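Local atomic coordinates of D-methionine-binding lipoprotein MetQ (Escherichia coli, PDB entry 4YAH), a protein that binds methionine as the substrate-binding lipoprotein of an ATP-driven D-methionine permease, an ABC importer. Residues A41-A46 with L63-D68; R144-L149 with G153-K158; N229-R234 with K245-Y250. All blocks are in the same frame, centred on the assembly; numbering follows the deposited sequence.

Interaction 1: residues A41-A46 with L63-D68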
loop_
_atom_site.group_PDB
_atom_site.type_symbol
_atom_site.label_atom_id
_atom_site.label_comp_id
_atom_site.label_asym_id
_atom_site.label_seq_id
_atom_site.Cartn_x
_atom_site.Cartn_y
_atom_site.Cartn_z
ATOM N N ALA A 41 9.283 -5.995 2.784
ATOM C CA ALA A 41 10.087 -5.437 1.724
ATOM C C ALA A 41 10.110 -3.915 1.804
ATOM O O ALA A 41 11.092 -3.306 1.403
ATOM C CB ALA A 41 9.578 -5.884 0.387
ATOM N N GLU A 42 9.045 -3.299 2.314
ATOM C CA GLU A 42 9.026 -1.834 2.401
ATOM C C GLU A 42 10.053 -1.369 3.435
ATOM O O GLU A 42 10.710 -0.344 3.250
ATOM C CB GLU A 42 7.630 -1.294 2.735
ATOM C CG GLU A 42 6.650 -1.460 1.552
ATOM C CD GLU A 42 5.294 -0.799 1.745
ATOM O OE1 GLU A 42 4.346 -1.169 1.014
ATOM O OE2 GLU A 42 5.155 0.092 2.597
ATOM N N GLN A 43 10.213 -2.123 4.514
ATOM C CA GLN A 43 11.252 -1.813 5.491
ATOM C C GLN A 43 12.635 -1.932 4.859
ATOM O O GLN A 43 13.511 -1.112 5.122
ATOM C CB GLN A 43 11.156 -2.730 6.709
ATOM C CG GLN A 43 12.214 -2.423 7.765
ATOM C CD GLN A 43 12.255 -3.449 8.872
ATOM O OE1 GLN A 43 11.353 -4.273 9.009
ATOM N NE2 GLN A 43 13.313 -3.406 9.672
ATOM N N GLN A 44 12.836 -2.955 4.032
ATOM C CA GLN A 44 14.122 -3.127 3.363
ATOM C C GLN A 44 14.449 -1.903 2.508
ATOM O O GLN A 44 15.577 -1.435 2.499
ATOM C CB GLN A 44 14.132 -4.377 2.489
ATOM C CG GLN A 44 13.936 -5.675 3.238
ATOM C CD GLN A 44 13.788 -6.842 2.279
ATOM O OE1 GLN A 44 14.546 -6.955 1.310
ATOM N NE2 GLN A 44 12.794 -7.695 2.520
ATOM N N VAL A 45 13.457 -1.396 1.780
ATOM C CA VAL A 45 13.668 -0.235 0.921
ATOM C C VAL A 45 13.980 0.976 1.792
ATOM O O VAL A 45 14.854 1.767 1.466
ATOM C CB VAL A 45 12.435 0.016 0.032
ATOM C CG1 VAL A 45 12.572 1.289 -0.783
ATOM C CG2 VAL A 45 12.231 -1.176 -0.906
ATOM N N ALA A 46 13.264 1.115 2.901
ATOM C CA ALA A 46 13.466 2.248 3.801
ATOM C C ALA A 46 14.865 2.206 4.400
ATOM O O ALA A 46 15.466 3.256 4.661
ATOM C CB ALA A 46 12.421 2.257 4.899
ATOM N N LEU A 63 14.252 3.937 11.911
ATOM C CA LEU A 63 13.036 3.329 11.386
ATOM C C LEU A 63 12.239 2.719 12.530
ATOM O O LEU A 63 12.780 1.976 13.357
ATOM C CB LEU A 63 13.374 2.279 10.335
ATOM C CG LEU A 63 14.185 2.809 9.151
ATOM C CD1 LEU A 63 14.534 1.679 8.202
ATOM C CD2 LEU A 63 13.445 3.943 8.408
ATOM N N VAL A 64 10.974 3.101 12.620
ATOM C CA VAL A 64 10.046 2.508 13.560
ATOM C C VAL A 64 9.116 1.640 12.748
ATOM O O VAL A 64 8.463 2.143 11.841
ATOM C CB VAL A 64 9.256 3.572 14.324
ATOM C CG1 VAL A 64 8.299 2.948 15.320
ATOM C CG2 VAL A 64 10.216 4.523 15.055
ATOM N N THR A 65 9.060 0.344 13.059
ATOM C CA THR A 65 8.337 -0.583 12.197
ATOM C C THR A 65 6.955 -0.899 12.732
ATOM O O THR A 65 6.730 -0.959 13.946
ATOM C CB THR A 65 9.105 -1.900 11.996
ATOM O OG1 THR A 65 9.285 -2.567 13.254
ATOM C CG2 THR A 65 10.446 -1.652 11.347
ATOM N N PHE A 66 6.039 -1.093 11.787
ATOM C CA PHE A 66 4.636 -1.402 12.043
ATOM C C PHE A 66 4.249 -2.559 11.129
ATOM O O PHE A 66 4.943 -2.823 10.150
ATOM C CB PHE A 66 3.736 -0.190 11.755
ATOM C CG PHE A 66 4.009 0.999 12.630
ATOM C CD1 PHE A 66 3.286 1.190 13.791
ATOM C CD2 PHE A 66 4.994 1.915 12.295
ATOM C CE1 PHE A 66 3.546 2.287 14.610
ATOM C CE2 PHE A 66 5.261 2.997 13.108
ATOM C CZ PHE A 66 4.534 3.186 14.257
ATOM N N ASN A 67 3.157 -3.243 11.446
ATOM C CA ASN A 67 2.581 -4.225 10.529
ATOM C C ASN A 67 1.089 -3.999 10.376
ATOM O O ASN A 67 0.310 -4.938 10.277
ATOM C CB ASN A 67 2.839 -5.653 10.998
ATOM C CG ASN A 67 2.530 -6.666 9.920
ATOM O OD1 ASN A 67 2.803 -6.423 8.750
ATOM N ND2 ASN A 67 1.921 -7.786 10.302
ATOM N N ASP A 68 0.690 -2.739 10.347
ATOM C CA ASP A 68 -0.688 -2.387 10.088
ATOM C C ASP A 68 -0.730 -0.990 9.510
ATOM O O ASP A 68 0.286 -0.285 9.491
ATOM C CB ASP A 68 -1.513 -2.451 11.361
ATOM C CG ASP A 68 -1.319 -1.216 12.231
ATOM O OD1 ASP A 68 -0.199 -1.044 12.745
ATOM O OD2 ASP A 68 -2.270 -0.418 12.379
#
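Leu63 reaches from its strand to the methyl group of Ala46 with both branches of its fork: CD1 and CD2 each lie 4.0 Å from Ala46 CB, and CD1 also rests on the backbone, 3.9 Å from Ala46 C. This is the more deeply buried half of the contact, with Ala46 its buried point and Leu63 the residue that covers most surface. Alanine suits it because a single buried methyl lets the branched end of a leucine settle against the helix surface. Further along the same helix, Glu47 and Gln50 also touch the leucine side chain, so helix residues from Ala46 to Gln50 line it.

The other half is more open to solvent, yet still closely packed. Gln43 crosses Thr65 obliquely, its amide resting against the threonine methyl, with Gln43 CD and Thr65 CG2 3.6 Å apart and OE1 and NE2 also near CG2. The amide gets there because CG stands anti to the backbone N (chi1 -179°) and the chain runs on extended. Thr65 offers carbon here: OG1 sits between its own backbone N and carbonyl carbon (chi1 61°), which turns CG2 to the glutamine. The long, flexible glutamine fits this margin, packing its amide on the methyl while NE2 makes a weak hydrogen bond to Glu47 OE2.

Helix 41-57 and strand 60-66 are the last two elements of a beta-alpha-beta unit that begins with strand 32-38. The short segments run nearly antiparallel, at 173°, with axes 10.0 Å apart, as expected where the helix returns the chain across the sheet.

Glu42, on another face of the helix, belongs to the methionine pocket. Van der Waals packing, with no hydrogen bond between the two segments, implies that dispersion and burial of surface, rather than directed bonds, hold them together.

Interaction 2: residues R144-L149 with G153-K158. With MET (methionine), chain B.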
loop_
_atom_site.group_PDB
_atom_site.type_symbol
_atom_site.label_atom_id
_atom_site.label_comp_id
_atom_site.label_asym_id
_atom_site.label_seq_id
_atom_site.Cartn_x
_atom_site.Cartn_y
_atom_site.Cartn_z
ATOM N N ARG A 144 -10.551 0.308 -4.286
ATOM C CA ARG A 144 -9.525 -0.036 -5.249
ATOM C C ARG A 144 -9.610 -1.492 -5.720
ATOM O O ARG A 144 -9.450 -1.785 -6.906
ATOM C CB ARG A 144 -8.178 0.234 -4.606
ATOM C CG ARG A 144 -6.985 -0.127 -5.426
ATOM C CD ARG A 144 -5.744 0.072 -4.606
ATOM N NE ARG A 144 -4.535 -0.008 -5.409
ATOM C CZ ARG A 144 -3.308 0.079 -4.918
ATOM N NH1 ARG A 144 -3.112 0.210 -3.603
ATOM N NH2 ARG A 144 -2.272 0.015 -5.736
ATOM N N SER A 145 -9.819 -2.395 -4.766
ATOM C CA SER A 145 -9.952 -3.820 -5.054
ATOM C C SER A 145 -11.184 -4.113 -5.867
ATOM O O SER A 145 -11.136 -4.901 -6.811
ATOM C CB SER A 145 -9.980 -4.612 -3.757
ATOM O OG SER A 145 -8.743 -4.430 -3.078
ATOM N N LEU A 146 -12.294 -3.483 -5.518
ATOM C CA LEU A 146 -13.519 -3.691 -6.288
ATOM C C LEU A 146 -13.368 -3.160 -7.712
ATOM O O LEU A 146 -13.853 -3.778 -8.665
ATOM C CB LEU A 146 -14.701 -3.034 -5.587
ATOM C CG LEU A 146 -15.087 -3.654 -4.248
ATOM C CD1 LEU A 146 -16.218 -2.882 -3.671
ATOM C CD2 LEU A 146 -15.485 -5.112 -4.397
ATOM N N LEU A 147 -12.682 -2.028 -7.879
ATOM C CA LEU A 147 -12.431 -1.516 -9.222
ATOM C C LEU A 147 -11.583 -2.503 -10.029
ATOM O O LEU A 147 -11.796 -2.659 -11.225
ATOM C CB LEU A 147 -11.754 -0.146 -9.151
ATOM C CG LEU A 147 -12.708 0.935 -8.657
ATOM C CD1 LEU A 147 -11.902 2.180 -8.294
ATOM C CD2 LEU A 147 -13.781 1.251 -9.686
ATOM N N LEU A 148 -10.650 -3.188 -9.362
ATOM C CA LEU A 148 -9.811 -4.166 -10.048
ATOM C C LEU A 148 -10.642 -5.387 -10.466
ATOM O O LEU A 148 -10.493 -5.893 -11.588
ATOM C CB LEU A 148 -8.622 -4.570 -9.165
ATOM C CG LEU A 148 -7.649 -5.592 -9.767
ATOM C CD1 LEU A 148 -7.150 -5.170 -11.134
ATOM C CD2 LEU A 148 -6.466 -5.804 -8.844
ATOM N N LEU A 149 -11.526 -5.839 -9.578
ATOM C CA LEU A 149 -12.403 -6.967 -9.874
ATOM C C LEU A 149 -13.341 -6.621 -11.031
ATOM O O LEU A 149 -13.720 -7.500 -11.816
ATOM C CB LEU A 149 -13.203 -7.354 -8.635
ATOM C CG LEU A 149 -12.343 -7.929 -7.504
ATOM C CD1 LEU A 149 -13.177 -8.190 -6.258
ATOM C CD2 LEU A 149 -11.607 -9.190 -7.908
ATOM N N GLY A 153 -13.483 -8.051 -15.110
ATOM C CA GLY A 153 -14.781 -8.520 -15.587
ATOM C C GLY A 153 -15.583 -9.437 -14.672
ATOM O O GLY A 153 -16.588 -10.024 -15.096
ATOM N N LEU A 154 -15.157 -9.570 -13.420
ATOM C CA LEU A 154 -15.835 -10.460 -12.495
ATOM C C LEU A 154 -17.115 -9.837 -11.952
ATOM O O LEU A 154 -18.088 -10.541 -11.680
ATOM C CB LEU A 154 -14.906 -10.839 -11.353
ATOM C CG LEU A 154 -13.753 -11.764 -11.746
ATOM C CD1 LEU A 154 -12.768 -11.899 -10.613
ATOM C CD2 LEU A 154 -14.267 -13.142 -12.119
ATOM N N ILE A 155 -17.120 -8.517 -11.822
ATOM C CA ILE A 155 -18.271 -7.801 -11.296
ATOM C C ILE A 155 -18.479 -6.519 -12.084
ATOM O O ILE A 155 -17.589 -6.065 -12.815
ATOM C CB ILE A 155 -18.103 -7.435 -9.800
ATOM C CG1 ILE A 155 -16.897 -6.508 -9.618
ATOM C CG2 ILE A 155 -17.961 -8.676 -8.962
ATOM C CD1 ILE A 155 -16.648 -6.077 -8.173
ATOM N N LYS A 156 -19.652 -5.921 -11.925
ATOM C CA LYS A 156 -19.887 -4.578 -12.418
ATOM C C LYS A 156 -20.411 -3.730 -11.277
ATOM O O LYS A 156 -21.222 -4.190 -10.466
ATOM C CB LYS A 156 -20.867 -4.571 -13.597
ATOM C CG LYS A 156 -21.035 -3.187 -14.227
ATOM C CD LYS A 156 -21.875 -3.237 -15.495
ATOM C CE LYS A 156 -22.590 -1.912 -15.737
ATOM N NZ LYS A 156 -21.743 -0.717 -15.420
ATOM N N LEU A 157 -19.921 -2.501 -11.222
ATOM C CA LEU A 157 -20.303 -1.543 -10.200
ATOM C C LEU A 157 -21.227 -0.459 -10.742
ATOM O O LEU A 157 -21.212 -0.143 -11.939
ATOM C CB LEU A 157 -19.072 -0.874 -9.610
ATOM C CG LEU A 157 -18.011 -1.802 -9.027
ATOM C CD1 LEU A 157 -16.788 -0.972 -8.740
ATOM C CD2 LEU A 157 -18.537 -2.484 -7.779
ATOM N N LYS A 158 -22.002 0.119 -9.832
ATOM C CA LYS A 158 -22.841 1.278 -10.130
ATOM C C LYS A 158 -22.031 2.420 -10.718
ATOM O O LYS A 158 -20.838 2.562 -10.454
ATOM C CB LYS A 158 -23.539 1.779 -8.867
ATOM C CG LYS A 158 -24.719 0.960 -8.416
ATOM C CD LYS A 158 -25.435 1.646 -7.257
ATOM C CE LYS A 158 -26.460 0.722 -6.617
ATOM N NZ LYS A 158 -27.273 1.414 -5.579
HETATM N N MET B . 1.651 0.190 0.035
HETATM C CA MET B . 0.189 0.143 -0.028
HETATM C C MET B . -0.247 0.119 -1.473
HETATM O O MET B . 0.231 0.957 -2.245
HETATM C CB MET B . -0.427 1.351 0.683
HETATM C CG MET B . -1.939 1.291 0.832
HETATM S SD MET B . -2.654 2.726 1.661
HETATM C CE MET B . -2.165 2.401 3.354
HETATM O OXT MET B . -1.090 -0.715 -1.861
#
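The terminal methyl of Ile155 is the main bump of this contact, and the hollow that takes it lies between Leu146 and Leu149, one turn apart on helix 139-151. Ile155 CD1 sits 3.7 Å from Leu149 CB and 3.7 Å from Leu146 O, with Leu146 CD2 beside it. CG1 takes the crowded position between backbone N and carbonyl carbon (chi1 62°), which aims the unbranched arm at the helix.

Two leucines fill the flanks. Leu157 CD1 wedges between neighbouring residues, 3.9 Å from Leu147 CD2 and near Leu146 CB, its side chain crossing that of Leu147 at about a right angle. At the other end Leu154 lays CD1 4.0 Å from Leu149 CD2. Leucine suits both flanks, since one branch of its fork can reach in beside Leu146, Leu147 or Leu149.

The chain enters this packing through a Schellman motif: Gly153 has positive phi, which a residue without a side chain adopts easily. Leu154 N then bonds to Leu149 O at 3.0 Å, approaching nearly along the C=O axis although the N-H is bent to 144°. Beyond the turn, strand 156-157 pairs with strand 170-172.

From the same helix Arg144 extends in the other direction, its chain straight from CG to NE, and NH1 gives the carboxylate atom OXT of bound methionine a hydrogen bond of 2.8 Å, bent to 136°, at the guanidinium edge. Glu221 forms a salt bridge to NH2 and Tyr227 a cation-pi contact. The chemistry is therefore divided: apolar packing seats the helix, while a charged arginine, probably steadied by Glu221, complements the ligand's carboxylate.

Interaction 3: residues N229-R234 with K245-Y250. With MET (methionine), chain B.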
loop_
_atom_site.group_PDB
_atom_site.type_symbol
_atom_site.label_atom_id
_atom_site.label_comp_id
_atom_site.label_asym_id
_atom_site.label_seq_id
_atom_site.Cartn_x
_atom_site.Cartn_y
_atom_site.Cartn_z
ATOM N N ASN A 229 2.435 5.994 -3.338
ATOM C CA ASN A 229 2.616 6.096 -1.897
ATOM C C ASN A 229 3.353 7.404 -1.571
ATOM O O ASN A 229 3.948 8.029 -2.452
ATOM C CB ASN A 229 3.383 4.878 -1.354
ATOM C CG ASN A 229 2.522 3.625 -1.254
ATOM O OD1 ASN A 229 2.792 2.756 -0.430
ATOM N ND2 ASN A 229 1.503 3.509 -2.118
ATOM N N LEU A 230 3.361 7.758 -0.283
ATOM C CA LEU A 230 3.760 9.085 0.175
ATOM C C LEU A 230 4.632 9.002 1.412
ATOM O O LEU A 230 4.511 8.071 2.207
ATOM C CB LEU A 230 2.527 9.915 0.528
ATOM C CG LEU A 230 1.407 9.981 -0.504
ATOM C CD1 LEU A 230 0.157 10.517 0.172
ATOM C CD2 LEU A 230 1.822 10.861 -1.658
ATOM N N ILE A 231 5.479 10.012 1.579
ATOM C CA ILE A 231 6.075 10.331 2.874
ATOM C C ILE A 231 5.174 11.408 3.435
ATOM O O ILE A 231 4.838 12.379 2.727
ATOM C CB ILE A 231 7.519 10.811 2.749
ATOM C CG1 ILE A 231 8.376 9.685 2.173
ATOM C CG2 ILE A 231 8.084 11.225 4.127
ATOM C CD1 ILE A 231 9.682 10.135 1.559
ATOM N N VAL A 232 4.729 11.195 4.671
ATOM C CA VAL A 232 3.743 12.033 5.320
ATOM C C VAL A 232 4.244 12.508 6.677
ATOM O O VAL A 232 4.861 11.739 7.421
ATOM C CB VAL A 232 2.437 11.269 5.488
ATOM C CG1 VAL A 232 1.442 12.040 6.296
ATOM C CG2 VAL A 232 1.853 10.975 4.125
ATOM N N THR A 233 3.958 13.774 6.985
ATOM C CA THR A 233 4.295 14.372 8.279
ATOM C C THR A 233 3.072 15.052 8.853
ATOM O O THR A 233 2.017 15.072 8.232
ATOM C CB THR A 233 5.410 15.426 8.178
ATOM O OG1 THR A 233 4.921 16.571 7.462
ATOM C CG2 THR A 233 6.634 14.870 7.484
ATOM N N ARG A 234 3.231 15.659 10.028
ATOM C CA ARG A 234 2.203 16.554 10.533
ATOM C C ARG A 234 2.323 17.885 9.797
ATOM O O ARG A 234 3.356 18.197 9.215
ATOM C CB ARG A 234 2.340 16.774 12.040
ATOM C CG ARG A 234 2.154 15.521 12.893
ATOM C CD ARG A 234 2.342 15.859 14.365
ATOM N NE ARG A 234 3.660 16.441 14.576
ATOM C CZ ARG A 234 4.785 15.743 14.706
ATOM N NH1 ARG A 234 4.769 14.410 14.671
ATOM N NH2 ARG A 234 5.935 16.383 14.869
ATOM N N LYS A 245 15.499 16.343 4.166
ATOM C CA LYS A 245 16.627 15.466 3.913
ATOM C C LYS A 245 16.178 14.028 3.686
ATOM O O LYS A 245 16.688 13.347 2.801
ATOM C CB LYS A 245 17.607 15.492 5.080
ATOM C CG LYS A 245 18.440 16.749 5.162
ATOM C CD LYS A 245 19.337 16.661 6.381
ATOM C CE LYS A 245 20.235 17.854 6.479
ATOM N NZ LYS A 245 20.811 17.964 7.843
ATOM N N PHE A 246 15.252 13.560 4.511
ATOM C CA PHE A 246 14.809 12.184 4.400
ATOM C C PHE A 246 14.117 11.981 3.054
ATOM O O PHE A 246 14.288 10.962 2.386
ATOM C CB PHE A 246 13.863 11.810 5.529
ATOM C CG PHE A 246 13.356 10.424 5.417
ATOM C CD1 PHE A 246 14.206 9.367 5.637
ATOM C CD2 PHE A 246 12.056 10.176 5.030
ATOM C CE1 PHE A 246 13.766 8.069 5.509
ATOM C CE2 PHE A 246 11.608 8.862 4.892
ATOM C CZ PHE A 246 12.467 7.824 5.141
ATOM N N VAL A 247 13.323 12.961 2.651
ATOM C CA VAL A 247 12.620 12.854 1.375
ATOM C C VAL A 247 13.632 12.742 0.250
ATOM O O VAL A 247 13.480 11.916 -0.645
ATOM C CB VAL A 247 11.679 14.052 1.149
ATOM C CG1 VAL A 247 11.159 14.109 -0.289
ATOM C CG2 VAL A 247 10.516 13.993 2.140
ATOM N N GLN A 248 14.672 13.566 0.287
ATOM C CA GLN A 248 15.672 13.537 -0.774
ATOM C C GLN A 248 16.426 12.206 -0.786
ATOM O O GLN A 248 16.783 11.697 -1.854
ATOM C CB GLN A 248 16.642 14.721 -0.633
ATOM C CG GLN A 248 16.040 16.016 -1.187
ATOM C CD GLN A 248 16.814 17.279 -0.822
ATOM O OE1 GLN A 248 17.683 17.730 -1.576
ATOM N NE2 GLN A 248 16.470 17.879 0.316
ATOM N N ALA A 249 16.630 11.628 0.394
ATOM C CA ALA A 249 17.322 10.350 0.511
ATOM C C ALA A 249 16.471 9.222 -0.065
ATOM O O ALA A 249 16.964 8.343 -0.773
ATOM C CB ALA A 249 17.667 10.075 1.965
ATOM N N TYR A 250 15.186 9.250 0.240
ATOM C CA TYR A 250 14.282 8.212 -0.240
ATOM C C TYR A 250 14.119 8.300 -1.765
ATOM O O TYR A 250 14.082 7.282 -2.474
ATOM C CB TYR A 250 12.939 8.352 0.457
ATOM C CG TYR A 250 12.111 7.075 0.525
ATOM C CD1 TYR A 250 11.876 6.455 1.738
ATOM C CD2 TYR A 250 11.567 6.505 -0.611
ATOM C CE1 TYR A 250 11.118 5.302 1.828
ATOM C CE2 TYR A 250 10.801 5.342 -0.527
ATOM C CZ TYR A 250 10.595 4.746 0.695
ATOM O OH TYR A 250 9.845 3.589 0.807
HETATM N N MET B . 1.651 0.190 0.035
HETATM C CA MET B . 0.189 0.143 -0.028
HETATM C C MET B . -0.247 0.119 -1.473
HETATM O O MET B . 0.231 0.957 -2.245
HETATM C CB MET B . -0.427 1.351 0.683
HETATM C CG MET B . -1.939 1.291 0.832
HETATM S SD MET B . -2.654 2.726 1.661
HETATM C CE MET B . -2.165 2.401 3.354
HETATM O OXT MET B . -1.090 -0.715 -1.861
#
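Ile231 sends one methyl, CD1, into a group of three helix side chains, and nearly the whole contact gathers round it. CD1 lies 3.9 Å from Tyr250 CB, 4.0 Å from Val247 CG2 and 4.1 Å from Phe246 CE2. With CG1 anti to the carbonyl carbon (chi1 -63°), the longer arm of the isoleucine points at the helix, while its other branch, CG2, meets Val247 CG2 more distantly. A beta-branched residue suits an extended strand, and the extra carbon of isoleucine lets it span the gap to the helix.

Next come the groups that frame this methyl. Phe246 and Tyr250 stand one turn apart, and Phe246 CZ lies at the edge of the tyrosine ring, in its plane. Tyr250 also touches Ala49 of helix 41-57 and Thr109 of strand 103-111, so its side chain lies between that helix and that strand. Strand 229-234 is itself held inside the mixed sheet, Ile231 bonding through its backbone to Val106 and Gly107. Strand and helix segments run almost antiparallel, at 170°, with axes 10.2 Å apart.

Toward the pocket, Asn229 uses both halves of its amide on bound methionine. OD1 accepts from the ligand N at 2.8 Å, and ND2 donates to the ligand O at 2.9 Å along a nearly straight bond of 166°. Asparagine fits this task because one short amide offers an acceptor to the ammonium and a donor to the carboxylate. A weak bond from ND2 to Tyr227 O may help to set its rotation.

While Ile231 packs against the helix through carbon alone, the buried amide of Asn229, acceptor and donor side by side, binds the amino and carboxylate groups that all alpha-amino acids share, rather than the thioether side chain.

How the interactions relate
Interactions 1 and 3 share the six-stranded mixed sheet, with centres 14 Å apart, and they meet directly where Val45 CG1 lies 3.9 Å from Tyr250 OH. Interaction 2 belongs to the other lobe, its centre about 30 Å from that of interaction 1 and 32 Å from that of interaction 3, as in the two-lobed periplasmic binding protein fold. Methionine bridges the distance: Arg144 of interaction 2 holds its carboxylate, and Asn229 of interaction 3 takes both its amino and carboxylate groups. Glu42 of interaction 1 adds a weak bond to the amino group, and Asn202 and Thr204 also bond to the ligand. Ligand contacts thus come from both lobes, consistent with closure around the substrate.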